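Local coordinates for protein extracellular ligand-binding receptor (Rhodopseudomonas palustris, PDB 3SG0) that binds benzoyl-formic acid and probably serves as a periplasmic solute-binding receptor for aromatic acids, feeding an ABC-type transporter, at residues A[314-319]-A[348-353]; A[143-148]-A[363-368]; A[218-223]-A[232-237]. All coordinates share one frame; numbering follows the deposited sequence. Where two conformers were deposited one is given.

Interaction 1 (A[314-319]-A[348-353]); sequences SMTLVE and KDLALN
Leu-317 lays its CD2 methyl against CD2 of Leu-350, 3.6 Å away, and the two side chains meet at a slant rather than end on. Leu-350 reaches this spot because CG is anti to the backbone N (chi1 -180°), which carries the isobutyl group from the strand toward the helix. Beside it, Thr-316 and Leu-352 run past each other in opposite senses. CD2 of Leu-352 lies 3.9 Å from Thr-316 CG2, and the threonine CB faces the same methyl. Its hydroxyl OG1 bonds to the carbonyl O of Trp-312, one helical turn back, which lets a polar residue present an apolar flank. Thr-316 and Glu-319 also belong to a 3-hydroxypyruvate site seen in this protein, though that ligand is not bound to this chain here. The contact joins helix 306-328 to the short strand 350-352, the first arm of a two-stranded antiparallel hairpin with 355-357, in a periplasmic binding protein of the leucine-binding family. The axes of helix segment 314-319 and strand 350-352 run at 150° and come no closer than 10.1 Å, a gap that leucines on both sides can span. A G1 beta bulge, with Asp-349 and Leu-350 both facing Ser-357, starts the hairpin strand.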
# COMPACT_ATOMS: atom_id res chain seq x y z
N SER A 314 7.32 -1.79 -7.37
CA SER A 314 7.75 -3.18 -7.21
C SER A 314 8.58 -3.61 -8.40
O SER A 314 9.61 -4.27 -8.26
CB SER A 314 6.55 -4.11 -7.05
OG SER A 314 5.84 -3.87 -5.85
N MSE A 315 8.10 -3.27 -9.60
CA MSE A 315 8.84 -3.60 -10.81
C MSE A 315 10.14 -2.82 -10.95
O MSE A 315 11.07 -3.31 -11.59
CB MSE A 315 7.97 -3.46 -12.05
CG MSE A 315 7.07 -4.68 -12.26
SE MSE A 315 8.04 -6.41 -12.39
CE MSE A 315 9.28 -6.00 -13.82
N THR A 316 10.24 -1.63 -10.37
CA THR A 316 11.53 -0.93 -10.36
C THR A 316 12.57 -1.79 -9.64
O THR A 316 13.69 -1.99 -10.14
CB THR A 316 11.42 0.44 -9.69
OG1 THR A 316 10.52 1.25 -10.46
CG2 THR A 316 12.78 1.12 -9.61
N LEU A 317 12.20 -2.32 -8.48
CA LEU A 317 13.12 -3.18 -7.74
C LEU A 317 13.47 -4.44 -8.53
O LEU A 317 14.63 -4.85 -8.58
CB LEU A 317 12.53 -3.57 -6.39
CG LEU A 317 12.44 -2.45 -5.36
CD1 LEU A 317 11.64 -2.91 -4.16
CD2 LEU A 317 13.82 -1.99 -4.92
N VAL A 318 12.47 -5.07 -9.12
CA VAL A 318 12.71 -6.30 -9.87
C VAL A 318 13.60 -6.02 -11.08
O VAL A 318 14.58 -6.74 -11.34
CB VAL A 318 11.39 -6.94 -10.30
CG1 VAL A 318 11.63 -8.10 -11.24
CG2 VAL A 318 10.62 -7.41 -9.08
N GLU A 319 13.26 -4.98 -11.83
CA GLU A 319 14.04 -4.59 -13.00
C GLU A 319 15.49 -4.31 -12.63
O GLU A 319 16.40 -4.67 -13.38
CB GLU A 319 13.40 -3.38 -13.68
CG GLU A 319 14.11 -2.89 -14.92
CD GLU A 319 13.35 -1.77 -15.61
OE1 GLU A 319 12.74 -0.94 -14.90
OE2 GLU A 319 13.35 -1.72 -16.86
N LYS A 348 19.91 -0.12 -2.33
CA LYS A 348 20.23 0.98 -1.42
C LYS A 348 19.97 2.34 -2.05
O LYS A 348 20.07 2.51 -3.27
CB LYS A 348 21.72 0.94 -1.02
CG LYS A 348 22.20 -0.37 -0.40
CD LYS A 348 21.59 -0.62 0.97
CE LYS A 348 22.25 -1.83 1.63
NZ LYS A 348 21.71 -2.08 2.99
N ASP A 349 19.62 3.31 -1.20
CA ASP A 349 19.52 4.71 -1.58
C ASP A 349 18.68 4.91 -2.84
O ASP A 349 19.05 5.66 -3.74
CB ASP A 349 20.91 5.31 -1.78
CG ASP A 349 20.90 6.82 -1.81
OD1 ASP A 349 20.06 7.42 -1.10
OD2 ASP A 349 21.73 7.41 -2.53
N LEU A 350 17.53 4.24 -2.89
CA LEU A 350 16.69 4.29 -4.08
C LEU A 350 15.44 5.12 -3.84
O LEU A 350 14.61 4.77 -3.00
CB LEU A 350 16.30 2.87 -4.48
CG LEU A 350 15.41 2.74 -5.72
CD1 LEU A 350 16.10 3.28 -6.97
CD2 LEU A 350 14.98 1.29 -5.92
N ALA A 351 15.29 6.21 -4.58
CA ALA A 351 14.07 7.00 -4.51
C ALA A 351 12.97 6.30 -5.29
O ALA A 351 13.06 6.18 -6.51
CB ALA A 351 14.31 8.40 -5.05
N LEU A 352 11.96 5.82 -4.58
CA LEU A 352 10.76 5.26 -5.18
C LEU A 352 9.63 6.26 -4.98
O LEU A 352 9.74 7.19 -4.19
CB LEU A 352 10.40 3.94 -4.48
CG LEU A 352 11.38 2.78 -4.66
CD1 LEU A 352 10.96 1.59 -3.83
CD2 LEU A 352 11.50 2.38 -6.14
N ASN A 353 8.52 6.05 -5.68
CA ASN A 353 7.33 6.86 -5.42
C ASN A 353 6.83 6.72 -4.00
O ASN A 353 6.21 7.63 -3.44
CB ASN A 353 6.24 6.50 -6.41
CG ASN A 353 6.56 7.01 -7.78
OD1 ASN A 353 6.30 8.18 -8.08
ND2 ASN A 353 7.16 6.17 -8.62

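Interaction 2 (A[143-148]-A[363-368]); sequences DDIMAE and NHNGYD
The first turn of helix 143-156 meets the loop that leads from the hairpin strand 355-357 to strand 373-378, and a single side chain, Ile-145, carries the contact. Its two ends find different parts of the loop. CD1 comes within 3.5 Å of the carbonyl O of Tyr-367 and also touches that residue's CB. The branch methyl CG2 sits 3.7 Å from Asp-368 O. Having CG1 anti to the carbonyl carbon (chi1 -62°) and CD1 extended beyond it splits the two methyls in this way, so a beta-branched residue can cover two successive peptide units. These are van der Waals contacts only, and Asp-368 O has a hydrogen-bond partner in Ser-371 OG. An alanine here would lack both methyl ends, which is likely to leave a gap between the helix and the backbone of Tyr-367 and Asp-368.

Asn-363 helps fix the turn in the loop: its OD1 accepts from Asn-365 N at 2.9 Å, an Asx turn, and also from Gly-366 N, both donors arriving from the same face of the amide. Gly-366 has phi 108°, where a CB would press on the carbonyl O of the residue before. Asn-365 OD1 lies in plane at the edge of the Tyr-367 ring and accepts from Asn-142 N, just ahead of the helix; its ND2 donates to the carbonyls of Lys-138 and Val-140. The loop is thus tied to the segment running from strand 136-138 into helix 143-156, which also packs on helix 170-186 through Met-146 on Tyr-175 and Ala-147 on Val-178.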
# COMPACT_ATOMS: atom_id res chain seq x y z
N ASP A 143 2.85 0.32 7.87
CA ASP A 143 1.84 1.14 8.52
C ASP A 143 2.28 1.66 9.88
O ASP A 143 1.80 2.71 10.30
CB ASP A 143 0.52 0.39 8.66
CG ASP A 143 -0.22 0.28 7.35
OD1 ASP A 143 -0.25 1.29 6.61
OD2 ASP A 143 -0.75 -0.81 7.07
N ASP A 144 3.16 0.96 10.58
CA ASP A 144 3.58 1.47 11.88
C ASP A 144 4.33 2.80 11.76
O ASP A 144 4.20 3.66 12.63
CB ASP A 144 4.35 0.42 12.72
CG ASP A 144 5.59 -0.14 12.05
OD1 ASP A 144 5.72 -0.07 10.82
OD2 ASP A 144 6.44 -0.69 12.78
N ILE A 145 5.08 2.98 10.67
CA ILE A 145 5.76 4.24 10.41
C ILE A 145 4.73 5.36 10.25
O ILE A 145 4.86 6.45 10.82
CB ILE A 145 6.61 4.15 9.13
CG1 ILE A 145 7.72 3.11 9.29
CG2 ILE A 145 7.20 5.51 8.77
CD1 ILE A 145 8.41 2.74 7.99
N MSE A 146 3.70 5.08 9.46
CA MSE A 146 2.66 6.07 9.21
C MSE A 146 1.84 6.35 10.47
O MSE A 146 1.50 7.51 10.74
CB MSE A 146 1.75 5.60 8.07
CG MSE A 146 2.50 5.42 6.75
SE MSE A 146 3.25 7.10 6.08
CE MSE A 146 4.46 6.45 4.72
N ALA A 147 1.53 5.31 11.23
CA ALA A 147 0.75 5.46 12.45
C ALA A 147 1.51 6.31 13.47
O ALA A 147 0.92 7.15 14.16
CB ALA A 147 0.41 4.11 13.04
N GLU A 148 2.82 6.12 13.57
CA GLU A 148 3.62 6.93 14.48
C GLU A 148 3.59 8.39 14.05
O GLU A 148 3.44 9.29 14.88
CB GLU A 148 5.06 6.42 14.56
CG GLU A 148 5.20 5.07 15.24
CD GLU A 148 4.95 5.11 16.74
OE1 GLU A 148 4.76 6.22 17.29
OE2 GLU A 148 4.94 4.04 17.38
N ASN A 363 15.30 -5.90 6.96
CA ASN A 363 14.28 -4.94 6.58
C ASN A 363 13.97 -5.03 5.10
O ASN A 363 14.70 -4.50 4.26
CB ASN A 363 14.70 -3.51 6.96
CG ASN A 363 13.58 -2.53 6.77
OD1 ASN A 363 12.54 -2.86 6.17
ND2 ASN A 363 13.77 -1.30 7.24
N HIS A 364 12.89 -5.74 4.78
CA HIS A 364 12.46 -5.92 3.40
C HIS A 364 11.38 -4.92 2.99
O HIS A 364 10.72 -5.09 1.96
CB HIS A 364 12.00 -7.35 3.18
CG HIS A 364 13.12 -8.33 2.98
ND1 HIS A 364 12.91 -9.58 2.44
CD2 HIS A 364 14.45 -8.24 3.23
CE1 HIS A 364 14.06 -10.22 2.36
NE2 HIS A 364 15.02 -9.43 2.83
N ASN A 365 11.23 -3.87 3.80
CA ASN A 365 10.36 -2.73 3.48
C ASN A 365 11.24 -1.57 3.00
O ASN A 365 11.12 -1.13 1.85
CB ASN A 365 9.57 -2.36 4.74
CG ASN A 365 8.54 -1.26 4.50
OD1 ASN A 365 8.37 -0.38 5.36
ND2 ASN A 365 7.82 -1.32 3.39
N GLY A 366 12.13 -1.10 3.87
CA GLY A 366 13.19 -0.21 3.43
C GLY A 366 13.08 1.24 3.85
O GLY A 366 13.91 2.05 3.42
N TYR A 367 12.10 1.59 4.67
CA TYR A 367 11.81 2.99 4.97
C TYR A 367 11.93 3.31 6.44
O TYR A 367 11.85 2.44 7.30
CB TYR A 367 10.38 3.34 4.54
CG TYR A 367 10.08 2.97 3.12
CD1 TYR A 367 10.50 3.78 2.06
CD2 TYR A 367 9.39 1.81 2.82
CE1 TYR A 367 10.23 3.44 0.76
CE2 TYR A 367 9.10 1.46 1.52
CZ TYR A 367 9.53 2.27 0.50
OH TYR A 367 9.27 1.93 -0.80
N ASP A 368 12.10 4.60 6.73
CA ASP A 368 12.01 5.10 8.09
C ASP A 368 11.09 6.31 8.11
O ASP A 368 10.34 6.53 7.17
CB ASP A 368 13.40 5.43 8.66
CG ASP A 368 14.17 6.44 7.81
OD1 ASP A 368 13.54 7.24 7.10
OD2 ASP A 368 15.42 6.44 7.86

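Interaction 3 (A[218-223]-A[232-237]); sequences VFIASA and KALRER
Leu-234 packs on Val-218 and Ile-220 where helix 228-236 lies against the parallel sheet, in a beta-alpha-beta unit that runs from strand 217-221 through this helix to strand 242-244. All contact between these two segments is apolar. One methyl, CD1 of Leu-234, meets the ends of two strand side chains that point to the same side of the sheet, Val-218 and Ile-220. Both meetings are tip to tip. Leucine suits the helix position because its long, forked chain can reach across, whereas beta-branched valine and isoleucine are well accommodated in a strand. The isoleucine chain is extended at its end (chi2 171°), which brings CD1 out toward the helix. Leu-234 and Ile-220 also touch Ile-243 of the next strand, widening the same buried layer.

Backbone hydrogen bonds hold the strand in the sheet: Val-218 and Ile-220 pair with residues of strand 242-244, and Phe-219 with 161-167. Past the strand, Ala-223 touches the bound benzoyl-formic acid. In the core, Leu-234 CD1 stands 3.8 Å from Val-218 CG1 and 4.1 Å from Ile-220 CD1.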
# COMPACT_ATOMS: atom_id res chain seq x y z
N VAL A 218 -11.52 12.16 15.31
CA VAL A 218 -11.73 10.74 15.08
C VAL A 218 -10.72 10.23 14.06
O VAL A 218 -10.47 10.88 13.04
CB VAL A 218 -13.16 10.45 14.59
CG1 VAL A 218 -13.33 8.96 14.30
CG2 VAL A 218 -14.18 10.89 15.62
N PHE A 219 -10.13 9.08 14.37
CA PHE A 219 -9.24 8.38 13.46
C PHE A 219 -9.98 7.24 12.78
O PHE A 219 -10.67 6.44 13.44
CB PHE A 219 -8.05 7.80 14.22
CG PHE A 219 -6.96 7.35 13.31
CD1 PHE A 219 -5.97 8.24 12.93
CD2 PHE A 219 -6.95 6.07 12.76
CE1 PHE A 219 -4.97 7.86 12.05
CE2 PHE A 219 -5.94 5.69 11.88
CZ PHE A 219 -4.96 6.59 11.53
N ILE A 220 -9.83 7.15 11.46
CA ILE A 220 -10.42 6.08 10.67
C ILE A 220 -9.29 5.29 10.00
O ILE A 220 -8.46 5.89 9.29
CB ILE A 220 -11.35 6.65 9.58
CG1 ILE A 220 -12.48 7.47 10.23
CG2 ILE A 220 -11.90 5.53 8.69
CD1 ILE A 220 -13.31 8.26 9.24
N ALA A 221 -9.25 3.98 10.22
CA ALA A 221 -8.26 3.11 9.58
C ALA A 221 -8.94 2.24 8.54
O ALA A 221 -9.51 1.19 8.85
CB ALA A 221 -7.54 2.25 10.61
N SER A 222 -8.89 2.69 7.29
CA SER A 222 -9.64 2.09 6.20
C SER A 222 -8.88 2.28 4.89
O SER A 222 -7.78 2.86 4.87
CB SER A 222 -11.02 2.75 6.14
OG SER A 222 -11.85 2.16 5.16
N ALA A 223 -9.43 1.79 3.79
CA ALA A 223 -8.76 1.89 2.51
C ALA A 223 -9.76 1.77 1.38
O ALA A 223 -10.78 1.06 1.51
CB ALA A 223 -7.69 0.82 2.36
N LYS A 232 -18.39 10.10 6.04
CA LYS A 232 -19.70 10.67 5.74
C LYS A 232 -20.68 10.46 6.89
O LYS A 232 -21.46 11.36 7.22
CB LYS A 232 -20.28 10.10 4.45
CG LYS A 232 -19.63 10.63 3.19
CD LYS A 232 -20.37 10.17 1.94
CE LYS A 232 -21.45 11.16 1.52
NZ LYS A 232 -20.86 12.42 0.99
N ALA A 233 -20.66 9.28 7.50
CA ALA A 233 -21.59 9.00 8.59
C ALA A 233 -21.32 9.91 9.78
O ALA A 233 -22.26 10.43 10.40
CB ALA A 233 -21.51 7.53 8.99
N LEU A 234 -20.05 10.12 10.11
CA LEU A 234 -19.71 11.03 11.18
C LEU A 234 -20.21 12.44 10.89
O LEU A 234 -20.83 13.09 11.75
CB LEU A 234 -18.19 11.04 11.40
CG LEU A 234 -17.64 9.85 12.18
CD1 LEU A 234 -16.17 9.65 11.89
CD2 LEU A 234 -17.89 10.02 13.67
N ARG A 235 -19.97 12.93 9.67
CA ARG A 235 -20.38 14.28 9.32
C ARG A 235 -21.90 14.42 9.32
O ARG A 235 -22.44 15.41 9.80
CB ARG A 235 -19.79 14.71 7.97
CG ARG A 235 -18.27 14.86 7.96
CD ARG A 235 -17.80 15.96 8.90
NE ARG A 235 -16.37 16.22 8.76
CZ ARG A 235 -15.54 16.44 9.77
NH1 ARG A 235 -16.00 16.46 11.02
NH2 ARG A 235 -14.25 16.66 9.54
N GLU A 236 -22.58 13.42 8.78
CA GLU A 236 -24.04 13.46 8.69
C GLU A 236 -24.68 13.45 10.08
O GLU A 236 -25.76 14.00 10.28
CB GLU A 236 -24.55 12.31 7.83
CG GLU A 236 -24.23 12.50 6.35
CD GLU A 236 -24.44 11.24 5.52
OE1 GLU A 236 -24.89 10.22 6.09
OE2 GLU A 236 -24.16 11.28 4.31
N ARG A 237 -24.00 12.84 11.04
CA ARG A 237 -24.52 12.75 12.41
C ARG A 237 -24.00 13.85 13.33
O ARG A 237 -24.16 13.78 14.55
CB ARG A 237 -24.28 11.35 13.00
CG ARG A 237 -24.93 10.26 12.16
CD ARG A 237 -25.46 9.11 13.00
NE ARG A 237 -26.36 8.28 12.21
CZ ARG A 237 -27.68 8.23 12.37
NH1 ARG A 237 -28.42 7.44 11.60
NH2 ARG A 237 -28.27 8.95 13.31

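From the N terminus, the first segment reached is 143-148, which opens interaction 2; its partner 363-368 arrives only after 214 intervening residues, tying the start of helix 143-156 to the loop between strands 355-357 and 373-378. Within that long loop interaction 3 closes first, a local contact inside one beta-alpha-beta unit of the four-stranded parallel sheet. Interaction 1 follows in series, also nested inside the loop, and joins helix 306-328 to the hairpin strand 350-352. Interactions 1 and 3 lie on opposite sides of the chain's centre, their own centres about 34 Å apart. Interaction 2 touches interaction 1 where Leu-352 CD1 packs 3.5 Å from Tyr-367 OH, while interaction 3 remains separate from both.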